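Local coordinates for SusD superfamily protein (PDB 3MYV) that probably binds polysaccharide at the bacterial outer membrane, like other SusD-type proteins, at residues Y24-G29 with P79-R84; G31-A36 with Q121-R126. One frame throughout, in Å; residues are numbered along the deposited sequence.

Contact 1 of 2, residues Y24-G29 with P79-R84; sequences YDLMSG and PFYILR
I82 packs against both L26 and M27 in the tight part of this contact. Its CG1 lies 3.6 Å from L26 CB. That is one of the shortest approaches between the two segments. The CA atoms of L26 and I82 are 6.8 Å apart, so the helices come close here. I82 CG1 is anti to its carbonyl carbon (chi1 -65°), and the chain stays extended beyond it. This carries the methyl I82 CD1 alongside the backbone of the other helix, 3.7 Å from M27 CA. I82 CD1 also lies 4.0 Å from M27 CB. M27 is a selenomethionine. Its side chain also touches F250 of strand 248-252 and Y33.

The contact joins the C-terminal part of helix 13-27 to helix 77-94. Both belong to the helical part of a SusD-type fold, whose families are grouped with the TPR proteins. I82 also touches V116 and C120 of helix 103-128, so it packs where helices 13-27, 77-94 and 103-128 meet. Y24, on the same helix as L26, is hydrogen-bonded through OH to E112 of helix 103-128.

The other side of the contact is looser and more open. Here L26 meets Y81, which is exposed. L26 CD1 lies in the plane of the Y81 ring, at its edge, 3.7 Å from Y81 CE1. The leucine therefore touches the rim of the ring and does not cover a face. The two side chains cross at about a right angle. L26 CD2 is farther off, 4.1 Å from Y81 CE1. No hydrogen bond joins the two segments. A polar link comes from just outside them: L26 O accepts a hydrogen bond from R78 NH1, on helix 77-94 as well.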
loop_
_atom_site.group_PDB
_atom_site.type_symbol
_atom_site.label_atom_id
_atom_site.label_comp_id
_atom_site.label_asym_id
_atom_site.label_seq_id
_atom_site.Cartn_x
_atom_site.Cartn_y
_atom_site.Cartn_z
ATOM N N TYR A 24 1.429 -12.850 -9.006
ATOM C CA TYR A 24 2.277 -12.302 -7.944
ATOM C C TYR A 24 3.719 -12.098 -8.397
ATOM O O TYR A 24 4.357 -11.112 -8.006
ATOM C CB TYR A 24 2.242 -13.177 -6.716
ATOM C CG TYR A 24 0.895 -13.261 -6.057
ATOM C CD1 TYR A 24 -0.039 -14.202 -6.466
ATOM C CD2 TYR A 24 0.560 -12.407 -5.007
ATOM C CE1 TYR A 24 -1.276 -14.321 -5.818
ATOM C CE2 TYR A 24 -0.653 -12.497 -4.368
ATOM C CZ TYR A 24 -1.583 -13.451 -4.780
ATOM O OH TYR A 24 -2.776 -13.580 -4.126
ATOM N N ASP A 25 4.240 -13.004 -9.229
ATOM C CA ASP A 25 5.539 -12.755 -9.866
ATOM C C ASP A 25 5.545 -11.371 -10.549
ATOM O O ASP A 25 6.484 -10.614 -10.390
ATOM C CB ASP A 25 5.921 -13.843 -10.886
ATOM C CG ASP A 25 6.208 -15.188 -10.246
ATOM O OD1 ASP A 25 6.453 -15.249 -9.025
ATOM O OD2 ASP A 25 6.167 -16.198 -10.974
ATOM N N LEU A 26 4.495 -11.055 -11.316
ATOM C CA LEU A 26 4.426 -9.775 -12.000
ATOM C C LEU A 26 4.360 -8.621 -10.995
ATOM O O LEU A 26 4.943 -7.541 -11.184
ATOM C CB LEU A 26 3.192 -9.727 -12.934
ATOM C CG LEU A 26 3.285 -10.621 -14.160
ATOM C CD1 LEU A 26 1.902 -10.887 -14.841
ATOM C CD2 LEU A 26 4.302 -10.010 -15.147
HETATM N N MSE A 27 3.609 -8.837 -9.935
HETATM C CA MSE A 27 3.369 -7.801 -8.936
HETATM C C MSE A 27 4.639 -7.449 -8.154
HETATM O O MSE A 27 4.821 -6.298 -7.689
HETATM C CB MSE A 27 2.282 -8.304 -7.977
HETATM C CG MSE A 27 1.736 -7.283 -7.093
HETATM SE SE MSE A 27 0.232 -7.964 -5.933
HETATM C CE MSE A 27 -0.334 -9.292 -6.935
ATOM N N SER A 28 5.537 -8.421 -8.046
ATOM C CA SER A 28 6.802 -8.237 -7.293
ATOM C C SER A 28 7.849 -7.379 -8.007
ATOM O O SER A 28 8.910 -7.088 -7.442
ATOM C CB SER A 28 7.416 -9.602 -7.014
ATOM O OG SER A 28 7.984 -10.095 -8.203
ATOM N N GLY A 29 7.574 -6.982 -9.253
ATOM C CA GLY A 29 8.523 -6.204 -10.017
ATOM C C GLY A 29 8.775 -4.876 -9.316
ATOM O O GLY A 29 7.890 -4.331 -8.650
ATOM N N PRO A 79 0.129 -2.772 -13.211
ATOM C CA PRO A 79 -1.188 -3.209 -12.739
ATOM C C PRO A 79 -2.150 -3.524 -13.901
ATOM O O PRO A 79 -2.960 -4.424 -13.796
ATOM C CB PRO A 79 -1.697 -1.999 -11.946
ATOM C CG PRO A 79 -0.444 -1.433 -11.388
ATOM C CD PRO A 79 0.571 -1.561 -12.502
ATOM N N PHE A 80 -2.048 -2.804 -15.014
ATOM C CA PHE A 80 -2.933 -3.102 -16.146
ATOM C C PHE A 80 -2.606 -4.437 -16.770
ATOM O O PHE A 80 -3.514 -5.144 -17.175
ATOM C CB PHE A 80 -2.928 -2.013 -17.218
ATOM C CG PHE A 80 -3.914 -0.941 -16.947
ATOM C CD1 PHE A 80 -5.261 -1.236 -16.829
ATOM C CD2 PHE A 80 -3.500 0.358 -16.736
ATOM C CE1 PHE A 80 -6.189 -0.233 -16.574
ATOM C CE2 PHE A 80 -4.425 1.350 -16.481
ATOM C CZ PHE A 80 -5.754 1.065 -16.404
ATOM N N TYR A 81 -1.312 -4.761 -16.856
ATOM C CA TYR A 81 -0.878 -6.026 -17.394
ATOM C C TYR A 81 -1.403 -7.169 -16.521
ATOM O O TYR A 81 -1.915 -8.161 -17.026
ATOM C CB TYR A 81 0.667 -6.076 -17.519
ATOM C CG TYR A 81 1.150 -7.301 -18.274
ATOM C CD1 TYR A 81 1.353 -8.519 -17.618
ATOM C CD2 TYR A 81 1.360 -7.256 -19.647
ATOM C CE1 TYR A 81 1.762 -9.634 -18.294
ATOM C CE2 TYR A 81 1.775 -8.391 -20.342
ATOM C CZ TYR A 81 1.967 -9.570 -19.651
ATOM O OH TYR A 81 2.371 -10.689 -20.312
ATOM N N ILE A 82 -1.289 -7.013 -15.215
ATOM C CA ILE A 82 -1.772 -8.019 -14.292
ATOM C C ILE A 82 -3.287 -8.202 -14.414
ATOM O O ILE A 82 -3.785 -9.338 -14.417
ATOM C CB ILE A 82 -1.347 -7.699 -12.843
ATOM C CG1 ILE A 82 0.181 -7.761 -12.679
ATOM C CG2 ILE A 82 -1.999 -8.686 -11.844
ATOM C CD1 ILE A 82 0.706 -7.058 -11.393
ATOM N N LEU A 83 -4.018 -7.097 -14.527
ATOM C CA LEU A 83 -5.470 -7.153 -14.709
ATOM C C LEU A 83 -5.872 -7.954 -15.955
ATOM O O LEU A 83 -6.794 -8.734 -15.920
ATOM C CB LEU A 83 -6.033 -5.729 -14.806
ATOM C CG LEU A 83 -6.240 -5.012 -13.460
ATOM C CD1 LEU A 83 -6.341 -3.487 -13.619
ATOM C CD2 LEU A 83 -7.497 -5.542 -12.725
ATOM N N ARG A 84 -5.165 -7.755 -17.059
ATOM C CA ARG A 84 -5.420 -8.527 -18.256
ATOM C C ARG A 84 -5.191 -10.004 -18.014
ATOM O O ARG A 84 -6.032 -10.828 -18.415
ATOM C CB ARG A 84 -4.495 -8.084 -19.413
ATOM C CG ARG A 84 -4.612 -8.996 -20.659
ATOM C CD ARG A 84 -3.391 -8.894 -21.558
ATOM N NE ARG A 84 -3.542 -7.796 -22.499
#

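Contact 2 of 2, residues G31-A36 with Q121-R126; sequences GYYGAA and QFDLTR. With EDO (1,2-ethanediol), chain I.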
loop_
_atom_site.group_PDB
_atom_site.type_symbol
_atom_site.label_atom_id
_atom_site.label_comp_id
_atom_site.label_asym_id
_atom_site.label_seq_id
_atom_site.Cartn_x
_atom_site.Cartn_y
_atom_site.Cartn_z
ATOM N N GLY A 31 8.900 -2.050 -10.492
ATOM C CA GLY A 31 7.965 -1.068 -11.011
ATOM C C GLY A 31 6.605 -1.002 -10.324
ATOM O O GLY A 31 5.837 -0.039 -10.554
ATOM N N TYR A 32 6.279 -2.023 -9.527
ATOM C CA TYR A 32 5.008 -2.050 -8.775
ATOM C C TYR A 32 5.280 -2.323 -7.277
ATOM O O TYR A 32 5.779 -1.431 -6.599
ATOM C CB TYR A 32 4.016 -3.019 -9.458
ATOM C CG TYR A 32 2.567 -3.009 -8.955
ATOM C CD1 TYR A 32 2.049 -1.923 -8.231
ATOM C CD2 TYR A 32 1.707 -4.074 -9.249
ATOM C CE1 TYR A 32 0.707 -1.921 -7.768
ATOM C CE2 TYR A 32 0.374 -4.080 -8.808
ATOM C CZ TYR A 32 -0.117 -3.004 -8.060
ATOM O OH TYR A 32 -1.423 -2.994 -7.639
ATOM N N TYR A 33 5.025 -3.528 -6.767
ATOM C CA TYR A 33 5.213 -3.793 -5.333
ATOM C C TYR A 33 6.634 -4.206 -4.909
ATOM O O TYR A 33 6.902 -4.453 -3.728
ATOM C CB TYR A 33 4.144 -4.774 -4.834
ATOM C CG TYR A 33 2.857 -4.079 -4.431
ATOM C CD1 TYR A 33 2.832 -3.226 -3.323
ATOM C CD2 TYR A 33 1.692 -4.241 -5.161
ATOM C CE1 TYR A 33 1.686 -2.583 -2.939
ATOM C CE2 TYR A 33 0.522 -3.575 -4.783
ATOM C CZ TYR A 33 0.540 -2.750 -3.665
ATOM O OH TYR A 33 -0.592 -2.077 -3.275
ATOM N N GLY A 34 7.560 -4.275 -5.860
ATOM C CA GLY A 34 8.967 -4.431 -5.511
ATOM C C GLY A 34 9.622 -3.165 -4.979
ATOM O O GLY A 34 10.649 -3.248 -4.288
ATOM N N ALA A 35 9.041 -2.008 -5.298
ATOM C CA ALA A 35 9.588 -0.713 -4.877
ATOM C C ALA A 35 8.663 0.485 -5.155
ATOM O O ALA A 35 8.397 1.286 -4.256
ATOM C CB ALA A 35 10.958 -0.467 -5.564
ATOM N N ALA A 36 8.216 0.643 -6.397
ATOM C CA ALA A 36 7.569 1.910 -6.815
ATOM C C ALA A 36 6.371 2.331 -5.963
ATOM O O ALA A 36 6.209 3.516 -5.694
ATOM C CB ALA A 36 7.181 1.903 -8.300
ATOM N N GLN A 121 -6.775 -2.677 -9.438
ATOM C CA GLN A 121 -7.665 -1.564 -9.807
ATOM C C GLN A 121 -7.674 -0.482 -8.741
ATOM O O GLN A 121 -7.763 0.733 -9.053
ATOM C CB GLN A 121 -9.064 -2.068 -10.124
ATOM C CG GLN A 121 -9.926 -0.977 -10.835
ATOM C CD GLN A 121 -9.500 -0.753 -12.282
ATOM O OE1 GLN A 121 -9.502 -1.699 -13.084
ATOM N NE2 GLN A 121 -9.212 0.520 -12.646
ATOM N N PHE A 122 -7.590 -0.886 -7.471
ATOM C CA PHE A 122 -7.561 0.082 -6.357
ATOM C C PHE A 122 -6.338 0.984 -6.442
ATOM O O PHE A 122 -6.450 2.206 -6.358
ATOM C CB PHE A 122 -7.631 -0.644 -5.002
ATOM C CG PHE A 122 -7.402 0.256 -3.794
ATOM C CD1 PHE A 122 -8.296 1.273 -3.482
ATOM C CD2 PHE A 122 -6.341 0.035 -2.934
ATOM C CE1 PHE A 122 -8.093 2.081 -2.356
ATOM C CE2 PHE A 122 -6.146 0.826 -1.803
ATOM C CZ PHE A 122 -7.036 1.850 -1.516
ATOM N N ASP A 123 -5.174 0.377 -6.659
ATOM C CA ASP A 123 -3.943 1.135 -6.810
ATOM C C ASP A 123 -4.007 2.105 -7.996
ATOM O O ASP A 123 -3.703 3.300 -7.846
ATOM C CB ASP A 123 -2.756 0.183 -6.898
ATOM C CG ASP A 123 -2.407 -0.437 -5.534
ATOM O OD1 ASP A 123 -2.786 0.162 -4.497
ATOM O OD2 ASP A 123 -1.774 -1.523 -5.505
ATOM N N LEU A 124 -4.490 1.630 -9.141
ATOM C CA LEU A 124 -4.725 2.527 -10.288
ATOM C C LEU A 124 -5.647 3.687 -9.950
ATOM O O LEU A 124 -5.429 4.810 -10.425
ATOM C CB LEU A 124 -5.282 1.778 -11.498
ATOM C CG LEU A 124 -4.282 0.858 -12.211
ATOM C CD1 LEU A 124 -5.011 -0.185 -13.111
ATOM C CD2 LEU A 124 -3.241 1.661 -13.008
ATOM N N THR A 125 -6.659 3.415 -9.146
ATOM C CA THR A 125 -7.633 4.424 -8.778
ATOM C C THR A 125 -7.003 5.465 -7.860
ATOM O O THR A 125 -7.193 6.677 -8.055
ATOM C CB THR A 125 -8.867 3.795 -8.139
ATOM O OG1 THR A 125 -9.409 2.781 -9.020
ATOM C CG2 THR A 125 -9.910 4.856 -7.829
ATOM N N ARG A 126 -6.256 5.024 -6.850
ATOM C CA ARG A 126 -5.639 6.027 -5.966
ATOM C C ARG A 126 -4.420 6.757 -6.557
ATOM O O ARG A 126 -4.047 7.821 -6.054
ATOM C CB ARG A 126 -5.349 5.477 -4.580
ATOM C CG ARG A 126 -4.388 4.321 -4.535
ATOM C CD ARG A 126 -4.285 3.874 -3.086
ATOM N NE ARG A 126 -3.538 2.635 -3.008
ATOM C CZ ARG A 126 -2.973 2.125 -1.914
ATOM N NH1 ARG A 126 -2.981 2.771 -0.773
ATOM N NH2 ARG A 126 -2.341 0.960 -1.987
HETATM C C1 EDO I . 1.042 -0.317 0.052
HETATM O O1 EDO I . 0.592 0.961 0.484
HETATM C C2 EDO I . 0.020 -1.400 0.408
HETATM O O2 EDO I . -1.053 -1.497 -0.589
#
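Y32 CG is anti to the backbone N (chi1 -170°), and D123 CG is anti to its own carbonyl carbon (chi1 -74°). These torsions bring Y32 OH within 2.6 Å of D123 OD2. Y33 OH donates to D123 OD2 as well, also at 2.6 Å. The two hydroxyls use different sides of OD2. Y32 takes the anti lone pair. Y33 comes on the syn side, 18° out of the carboxylate plane. Y33 CD2 also lies over the centre of the Y32 ring, 3.5 Å above its plane.

The other carboxylate oxygen, D123 OD1, is held side-on by R126. R126 NH2 is 2.7 Å from D123 OD1 in a salt bridge, and R126 NE is 3.0 Å from the same D123 OD1. Four donors thus grip one buried carboxylate, which probably favours its charged form. One face of the R126 guanidinium is covered by F122. A 1,2-ethanediol, probably from the crystallisation liquor, donates through O2 to Y33 OH at 2.8 Å and accepts from R126 NH2.

The tyrosines come from a type I turn, Y32 to A35, between helices 13-27 and 36-43. D123 and R126 lie on helix 103-128. Helix 77-94 borders this site through P79, which touches Y32, and helix 189-202 through R198, which touches R126.

The centres of contacts 1 and 2 are about 9 Å apart. Their segments alternate along the chain: 24-29, 31-36, 79-84, then 121-126. Contact 1 uses the last part of helix 13-27, and the turn of contact 2 follows soon after. Two probable backbone hydrogen bonds tie these neighbours: M27 O to Y33 N (2.9 Å) and G29 O to G34 N (2.8 Å). The partner helices, 77-94 and 103-128, are consecutive and pack through L83 and F80 on L124. Apolar packing in contact 1 and a buried polar network in contact 2 thus join successive parts of the N-terminal chain to this helix pair. All four segments belong to the N-terminal part of the SusD-type protein.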